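PDB 3RFI: Asp from Solanum tuberosum, which forms the saposin-like domain of a potato aspartic protease and, as in other saposin-like proteins, probably interacts with membrane lipids. Local coordinates for residues 21-24 against 25-29; 90-93 against 94-98; 99-102 against 103-107. One frame throughout, in Å; residues are numbered along the deposited sequence.

Contact 1 of 3, residues 21-24 against 25-29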
loop_
_atom_site.group_PDB
_atom_site.type_symbol
_atom_site.label_atom_id
_atom_site.label_comp_id
_atom_site.label_asym_id
_atom_site.label_seq_id
_atom_site.Cartn_x
_atom_site.Cartn_y
_atom_site.Cartn_z
ATOM N N MET A 21 -3.486 6.819 -7.810
ATOM C CA MET A 21 -2.605 6.061 -8.676
ATOM C C MET A 21 -1.426 5.470 -7.886
ATOM O O MET A 21 -1.054 4.288 -8.038
ATOM C CB MET A 21 -2.102 6.968 -9.751
ATOM C CG MET A 21 -1.170 6.344 -10.743
ATOM S SD MET A 21 -0.995 7.371 -12.180
ATOM C CE MET A 21 0.426 6.522 -12.877
ATOM N N ILE A 22 -0.830 6.285 -7.028
ATOM C CA ILE A 22 0.301 5.806 -6.263
ATOM C C ILE A 22 -0.118 4.703 -5.298
ATOM O O ILE A 22 0.568 3.681 -5.195
ATOM C CB ILE A 22 0.996 6.968 -5.521
ATOM C CG1 ILE A 22 1.581 7.973 -6.563
ATOM C CG2 ILE A 22 1.901 6.467 -4.362
ATOM C CD1 ILE A 22 2.013 9.354 -5.968
ATOM N N TRP A 23 -1.220 4.918 -4.596
ATOM C CA TRP A 23 -1.727 3.925 -3.679
ATOM C C TRP A 23 -2.020 2.647 -4.435
ATOM O O TRP A 23 -1.722 1.568 -3.945
ATOM C CB TRP A 23 -3.045 4.397 -3.069
ATOM C CG TRP A 23 -3.667 3.384 -2.205
ATOM C CD1 TRP A 23 -4.864 2.725 -2.403
ATOM C CD2 TRP A 23 -3.144 2.928 -0.965
ATOM N NE1 TRP A 23 -5.099 1.850 -1.330
ATOM C CE2 TRP A 23 -4.045 1.957 -0.451
ATOM C CE3 TRP A 23 -1.960 3.211 -0.252
ATOM C CZ2 TRP A 23 -3.837 1.326 0.785
ATOM C CZ3 TRP A 23 -1.752 2.563 0.936
ATOM C CH2 TRP A 23 -2.662 1.632 1.434
ATOM N N ASP A 24 -2.626 2.755 -5.618
ATOM C CA ASP A 24 -2.896 1.550 -6.410
ATOM C C ASP A 24 -1.631 0.728 -6.701
ATOM O O ASP A 24 -1.588 -0.527 -6.623
ATOM C CB ASP A 24 -3.614 1.938 -7.680
ATOM C CG ASP A 24 -5.104 2.302 -7.414
ATOM O OD1 ASP A 24 -5.779 2.653 -8.381
ATOM O OD2 ASP A 24 -5.582 2.263 -6.242
ATOM N N LEU A 25 -0.587 1.462 -7.013
ATOM C CA LEU A 25 0.691 0.892 -7.324
ATOM C C LEU A 25 1.356 0.311 -6.093
ATOM O O LEU A 25 2.024 -0.680 -6.219
ATOM C CB LEU A 25 1.620 1.914 -8.011
ATOM C CG LEU A 25 1.152 2.295 -9.425
ATOM C CD1 LEU A 25 1.792 3.621 -9.867
ATOM C CD2 LEU A 25 1.403 1.184 -10.475
ATOM N N LEU A 26 1.191 0.946 -4.941
ATOM C CA LEU A 26 1.768 0.471 -3.699
ATOM C C LEU A 26 1.112 -0.882 -3.460
ATOM O O LEU A 26 1.797 -1.856 -3.223
ATOM C CB LEU A 26 1.468 1.429 -2.523
ATOM C CG LEU A 26 2.024 1.146 -1.133
ATOM C CD1 LEU A 26 1.878 2.442 -0.309
ATOM C CD2 LEU A 26 1.137 0.056 -0.488
ATOM N N VAL A 27 -0.207 -0.899 -3.534
ATOM C CA VAL A 27 -0.990 -2.077 -3.310
ATOM C C VAL A 27 -0.605 -3.195 -4.320
ATOM O O VAL A 27 -0.311 -4.339 -3.912
ATOM C CB VAL A 27 -2.490 -1.764 -3.296
ATOM C CG1 VAL A 27 -3.319 -3.067 -3.111
ATOM C CG2 VAL A 27 -2.825 -0.834 -2.134
ATOM N N SER A 28 -0.568 -2.865 -5.606
ATOM C CA SER A 28 -0.302 -3.860 -6.650
ATOM C C SER A 28 1.152 -4.312 -6.682
ATOM O O SER A 28 1.465 -5.423 -7.202
ATOM C CB SER A 28 -0.720 -3.332 -8.028
ATOM O OG SER A 28 -2.138 -3.363 -8.113
ATOM N N GLY A 29 2.033 -3.483 -6.106
ATOM C CA GLY A 29 3.453 -3.820 -6.036
ATOM C C GLY A 29 3.735 -4.861 -4.946
ATOM O O GLY A 29 4.756 -5.522 -4.973
HETATM O O HOH W 1 -4.046 -1.824 -6.870
#
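Trp23 and Val27 meet because their first torsions turn both side chains to one side of the helix. In Trp23, CG lies opposite the backbone N (chi1 175°), which swings the indole forward along the chain. In Val27, CG1 takes the corresponding place, and CG2, beside the backbone N, turns back under the ring. The pair is one turn of helix 6-29, a long amphipathic helix of the saposin fold. Val27 CG2 sits over one face of the indole, 3.7 Å from the centroid of the five-membered ring and 22° off its normal. This is a CH-pi contact. It is shifted toward the rim, with Trp23 CE2 the nearest ring atom, 3.5 Å from Val27 CG2. Leu26 reaches the other end of the indole: its CD1 comes obliquely to Trp23 CZ3, 3.8 Å away. The two aliphatic residues therefore support different rings of the indole. The backbone of Leu87 fixes the polar end, accepting a hydrogen bond from Trp23 NE1. Thr92, Lys93 and Val96 of helix 90-104 also touch the indole. With an alanine at Trp23, a gap is likely to open between helices 6-29 and 90-104, and Leu87 O to lose this donor. Behind the side chains, the backbone keeps regular helical bonds. Val27 N donates to Trp23 O at 2.9 Å, nearly straight with an N-H...O angle of 172°. Val27 O in turn accepts from Gln84 NE2. The next carbonyl after that of Trp23, Asp24 O, is gripped twice: Ser28 N donates to it at 2.7 Å, and a water donates to Asp24 O at 2.8 Å.

Contact 2 of 3, residues 90-93 against 94-98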
loop_
_atom_site.group_PDB
_atom_site.type_symbol
_atom_site.label_atom_id
_atom_site.label_comp_id
_atom_site.label_asym_id
_atom_site.label_seq_id
_atom_site.Cartn_x
_atom_site.Cartn_y
_atom_site.Cartn_z
ATOM N N GLU A 90 -12.396 1.073 -0.728
ATOM C CA GLU A 90 -12.549 2.559 -0.727
ATOM C C GLU A 90 -12.177 3.242 0.584
ATOM O O GLU A 90 -11.384 4.183 0.601
ATOM C CB GLU A 90 -13.992 3.001 -1.089
ATOM C CG GLU A 90 -14.222 3.391 -2.530
ATOM C CD GLU A 90 -13.108 4.253 -3.142
ATOM O OE1 GLU A 90 -12.492 3.756 -4.110
ATOM O OE2 GLU A 90 -12.859 5.402 -2.698
ATOM N N GLY A 91 -12.797 2.781 1.670
ATOM C CA GLY A 91 -12.502 3.279 2.998
ATOM C C GLY A 91 -11.012 3.315 3.300
ATOM O O GLY A 91 -10.511 4.290 3.826
ATOM N N THR A 92 -10.299 2.237 2.978
ATOM C CA THR A 92 -8.895 2.151 3.319
ATOM C C THR A 92 -8.056 3.158 2.506
ATOM O O THR A 92 -7.260 3.902 3.071
ATOM C CB THR A 92 -8.399 0.728 3.130
ATOM O OG1 THR A 92 -9.114 -0.117 4.034
ATOM C CG2 THR A 92 -6.862 0.632 3.355
ATOM N N LYS A 93 -8.262 3.161 1.192
ATOM C CA LYS A 93 -7.658 4.121 0.281
ATOM C C LYS A 93 -7.913 5.532 0.762
ATOM O O LYS A 93 -6.977 6.316 0.863
ATOM C CB LYS A 93 -8.226 3.940 -1.136
ATOM C CG LYS A 93 -7.898 5.104 -2.090
ATOM C CD LYS A 93 -8.937 5.221 -3.245
ATOM C CE LYS A 93 -9.270 3.844 -3.847
ATOM N NZ LYS A 93 -9.518 3.905 -5.304
ATOM N N GLU A 94 -9.168 5.855 1.080
ATOM C CA GLU A 94 -9.520 7.242 1.410
ATOM C C GLU A 94 -8.853 7.643 2.747
ATOM O O GLU A 94 -8.412 8.785 2.919
ATOM C CB GLU A 94 -11.035 7.443 1.473
ATOM C CG GLU A 94 -11.806 7.156 0.134
ATOM C CD GLU A 94 -13.357 7.117 0.317
ATOM O OE1 GLU A 94 -13.858 7.562 1.374
ATOM O OE2 GLU A 94 -14.090 6.619 -0.579
ATOM N N LYS A 95 -8.777 6.691 3.676
ATOM C CA LYS A 95 -8.154 6.930 4.985
ATOM C C LYS A 95 -6.664 7.211 4.751
ATOM O O LYS A 95 -6.072 8.101 5.361
ATOM C CB LYS A 95 -8.316 5.657 5.836
ATOM C CG LYS A 95 -7.758 5.695 7.252
ATOM C CD LYS A 95 -8.541 4.666 8.088
ATOM C CE LYS A 95 -7.734 4.142 9.250
ATOM N NZ LYS A 95 -7.515 5.218 10.265
ATOM N N VAL A 96 -6.055 6.453 3.854
ATOM C CA VAL A 96 -4.639 6.590 3.668
ATOM C C VAL A 96 -4.355 7.920 2.992
ATOM O O VAL A 96 -3.461 8.632 3.422
ATOM C CB VAL A 96 -4.068 5.486 2.803
ATOM C CG1 VAL A 96 -2.596 5.795 2.446
ATOM C CG2 VAL A 96 -4.104 4.178 3.573
ATOM N N LEU A 97 -5.090 8.240 1.931
ATOM C CA LEU A 97 -4.897 9.538 1.247
ATOM C C LEU A 97 -5.149 10.747 2.148
ATOM O O LEU A 97 -4.403 11.722 2.090
ATOM C CB LEU A 97 -5.668 9.610 -0.052
ATOM C CG LEU A 97 -5.290 8.510 -1.058
ATOM C CD1 LEU A 97 -6.073 8.684 -2.355
ATOM C CD2 LEU A 97 -3.804 8.526 -1.332
ATOM N N GLU A 98 -6.179 10.676 2.985
ATOM C CA GLU A 98 -6.476 11.728 3.922
ATOM C C GLU A 98 -5.333 11.847 4.948
ATOM O O GLU A 98 -4.887 12.929 5.236
ATOM C CB GLU A 98 -7.844 11.501 4.595
ATOM C CG GLU A 98 -8.273 12.584 5.558
ATOM C CD GLU A 98 -8.114 13.958 4.964
ATOM O OE1 GLU A 98 -7.578 14.839 5.669
ATOM O OE2 GLU A 98 -8.495 14.144 3.784
#
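Residues 90-93 and 94-98 form one unbroken run of alpha-helix at the start of helix 90-104. Each carbonyl of residues 90-93 takes the amide four positions on. Glu94 N donates to Glu90 O at 2.8 Å, and Leu97 N to Lys93 O at 2.9 Å with an almost straight N-H...O angle of 175°. Lys95 and Val96 continue the pattern from Gly91 and Thr92.

Two acidic side chains, Glu90 and Glu94, meet on the exposed side. Glu90 bends at its second torsion and Glu94 runs out extended, with CG passing 3.0 Å from Glu90 O. This brings Glu90 OE2 to 2.7 Å from Glu94 OE2, with the carboxylate planes 47° apart. Two acid oxygens so close suggest that one group holds a proton, though the geometry does not settle it. Lys93 may ease the charge. Its chain bends back at the far end, and NZ makes a salt bridge to Glu90 OE1 at 3.2 Å, weak as a hydrogen bond. Nearer the backbone, Lys93 lies alongside Leu97, with CG 4.0 Å from Leu97 CD1. Val96 turns CG2 back over its own helix turn, 3.2 Å from Thr92 O. Thr92 OG1 is hydrogen-bonded to Gln86 OE1 in the preceding helix, 71-87.

Helix 90-104 is the last helix of the saposin-like fold, and this turn packs on helix 6-29. Thr92, Lys93 and Val96 touch Trp23, and Leu97 packs on Glu20 there. Lys93 NZ also has a long, weak ion pair with Glu20, so the turn meets helix 6-29 mainly by packing.

Contact 3 of 3, residues 99-102 against 103-107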
loop_
_atom_site.group_PDB
_atom_site.type_symbol
_atom_site.label_atom_id
_atom_site.label_comp_id
_atom_site.label_asym_id
_atom_site.label_seq_id
_atom_site.Cartn_x
_atom_site.Cartn_y
_atom_site.Cartn_z
ATOM N N TYR A 99 -4.869 10.727 5.482
ATOM C CA TYR A 99 -3.688 10.756 6.381
ATOM C C TYR A 99 -2.490 11.489 5.760
ATOM O O TYR A 99 -1.850 12.347 6.401
ATOM C CB TYR A 99 -3.269 9.305 6.682
ATOM C CG TYR A 99 -2.092 9.183 7.596
ATOM C CD1 TYR A 99 -0.825 8.983 7.084
ATOM C CD2 TYR A 99 -2.256 9.277 8.987
ATOM C CE1 TYR A 99 0.259 8.829 7.913
ATOM C CE2 TYR A 99 -1.193 9.137 9.837
ATOM C CZ TYR A 99 0.081 8.927 9.289
ATOM O OH TYR A 99 1.150 8.812 10.124
ATOM N N VAL A 100 -2.153 11.122 4.534
ATOM C CA VAL A 100 -1.020 11.730 3.820
ATOM C C VAL A 100 -1.294 13.216 3.591
ATOM O O VAL A 100 -0.410 14.061 3.798
ATOM C CB VAL A 100 -0.800 11.066 2.478
ATOM C CG1 VAL A 100 0.285 11.815 1.666
ATOM C CG2 VAL A 100 -0.459 9.575 2.717
ATOM N N ASN A 101 -2.516 13.517 3.162
ATOM C CA ASN A 101 -2.843 14.884 2.907
ATOM C C ASN A 101 -2.694 15.748 4.181
ATOM O O ASN A 101 -2.201 16.870 4.111
ATOM C CB ASN A 101 -4.289 14.965 2.398
ATOM C CG ASN A 101 -4.552 16.252 1.683
ATOM O OD1 ASN A 101 -3.774 16.638 0.798
ATOM N ND2 ASN A 101 -5.633 16.947 2.058
ATOM N N GLN A 102 -3.175 15.238 5.330
ATOM C CA GLN A 102 -3.055 15.988 6.570
ATOM C C GLN A 102 -1.566 16.238 6.878
ATOM O O GLN A 102 -1.223 17.263 7.411
ATOM C CB GLN A 102 -3.718 15.243 7.738
ATOM C CG GLN A 102 -5.256 15.137 7.619
ATOM C CD GLN A 102 -6.034 16.415 7.960
ATOM O OE1 GLN A 102 -5.599 17.547 7.684
ATOM N NE2 GLN A 102 -7.237 16.227 8.567
ATOM N N LEU A 103 -0.696 15.281 6.563
ATOM C CA LEU A 103 0.760 15.462 6.712
ATOM C C LEU A 103 1.356 16.474 5.719
ATOM O O LEU A 103 2.210 17.276 6.112
ATOM C CB LEU A 103 1.488 14.109 6.652
ATOM C CG LEU A 103 1.308 13.332 7.944
ATOM C CD1 LEU A 103 1.537 11.833 7.648
ATOM C CD2 LEU A 103 2.287 13.826 9.039
ATOM N N CYS A 104 0.891 16.475 4.459
ATOM C CA CYS A 104 1.307 17.506 3.511
ATOM C C CYS A 104 1.089 18.870 4.134
ATOM O O CYS A 104 1.931 19.763 3.975
ATOM C CB CYS A 104 0.457 17.503 2.236
ATOM S SG CYS A 104 0.621 16.018 1.332
ATOM N N GLU A 105 -0.061 19.037 4.794
ATOM C CA GLU A 105 -0.457 20.327 5.387
ATOM C C GLU A 105 0.413 20.706 6.570
ATOM O O GLU A 105 0.392 21.841 7.009
ATOM C CB GLU A 105 -1.931 20.312 5.807
ATOM C CG GLU A 105 -2.855 20.131 4.601
ATOM C CD GLU A 105 -4.316 19.910 4.962
ATOM O OE1 GLU A 105 -5.149 19.838 4.016
ATOM O OE2 GLU A 105 -4.641 19.824 6.183
ATOM N N LYS A 106 1.191 19.754 7.073
ATOM C CA LYS A 106 2.121 20.001 8.153
ATOM C C LYS A 106 3.545 20.343 7.693
ATOM O O LYS A 106 4.433 20.568 8.523
ATOM C CB LYS A 106 2.076 18.829 9.133
ATOM C CG LYS A 106 0.758 18.821 9.906
ATOM C CD LYS A 106 0.727 17.721 10.930
ATOM C CE LYS A 106 -0.497 17.891 11.812
ATOM N NZ LYS A 106 -1.727 17.512 11.015
ATOM N N ILE A 107 3.763 20.312 6.374
ATOM C CA ILE A 107 5.047 20.651 5.799
ATOM C C ILE A 107 5.174 22.177 5.799
ATOM O O ILE A 107 4.360 22.852 5.197
ATOM C CB ILE A 107 5.203 20.113 4.336
ATOM C CG1 ILE A 107 5.068 18.586 4.321
ATOM C CG2 ILE A 107 6.614 20.520 3.749
ATOM C CD1 ILE A 107 4.947 18.024 2.911
HETATM O O HOH W 2 -6.128 19.407 1.003
HETATM O O HOH W 3 -2.929 18.776 8.677
#
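Leu103 packs against the ring of Tyr99, one turn earlier in helix 90-104. The leucine CG lies beside its backbone N (chi1 -75°), which carries CD1 back toward the preceding turn. Leu103 CD1 comes obliquely to the phenol and is closest to Tyr99 CE1, at a tight 3.3 Å. The ring reaches forward because Tyr99 CG lies opposite its own backbone N (chi1 -179°). Beneath this pair Leu103 N donates to Tyr99 O, a rather long helical bond of 3.2 Å.

The Gln102 carbonyl takes a water, which donates to Gln102 O at 2.6 Å and accepts from Lys106 NZ at 2.9 Å. It thus bridges Gln102 to the lysine four residues on. The Gln102 amide lies near the carboxylate of Glu105, but its orientation is doubtful.

This is the C-terminal part of the last helix of a saposin-like fold, whose helices are tied together by disulfides. Cys104 is joined to Cys11 of helix 6-29, and its SG stands 3.3 Å from Val100 O. Val100 rests on Val15 of that same helix, and Cys104 O accepts from Ser8. From Cys104 to Ile107 the chain makes a type I beta turn, with Ile107 N bonded to Cys104 O.

Glu105, second in this turn, keeps one more helical bond, its N to Asn101 O at 3.1 Å. Its extended side chain crosses that of Asn101, the amide and carboxylate planes standing 64° apart. A second water links them, accepting from Asn101 ND2 at 2.7 Å and donating to Glu105 OE1 at 3.2 Å. Glu105 also touches Lys12 of helix 6-29.

All three contacts are local, between neighbouring turns of one helix, and contact 3 runs on into a beta turn. Contact 1 is partly buried, near the middle of the chain, and is mainly aromatic and aliphatic. Contacts 2 and 3 lie at the surface, share helix 90-104 and adjoin in sequence. Contact 2 is charged, whereas contact 3 uses waters, a disulfide half and a turn near the helix end. Contacts 1 and 2 meet directly, Trp23 CH2 lying 3.6 Å from Val96 CG2. Contact 3 stays about 7 Å from contact 1 at the nearest atoms, yet is tied to helix 6-29 further back. Saposin-like region 2 precedes region 1 here, the swapped order known from plant aspartic proteases.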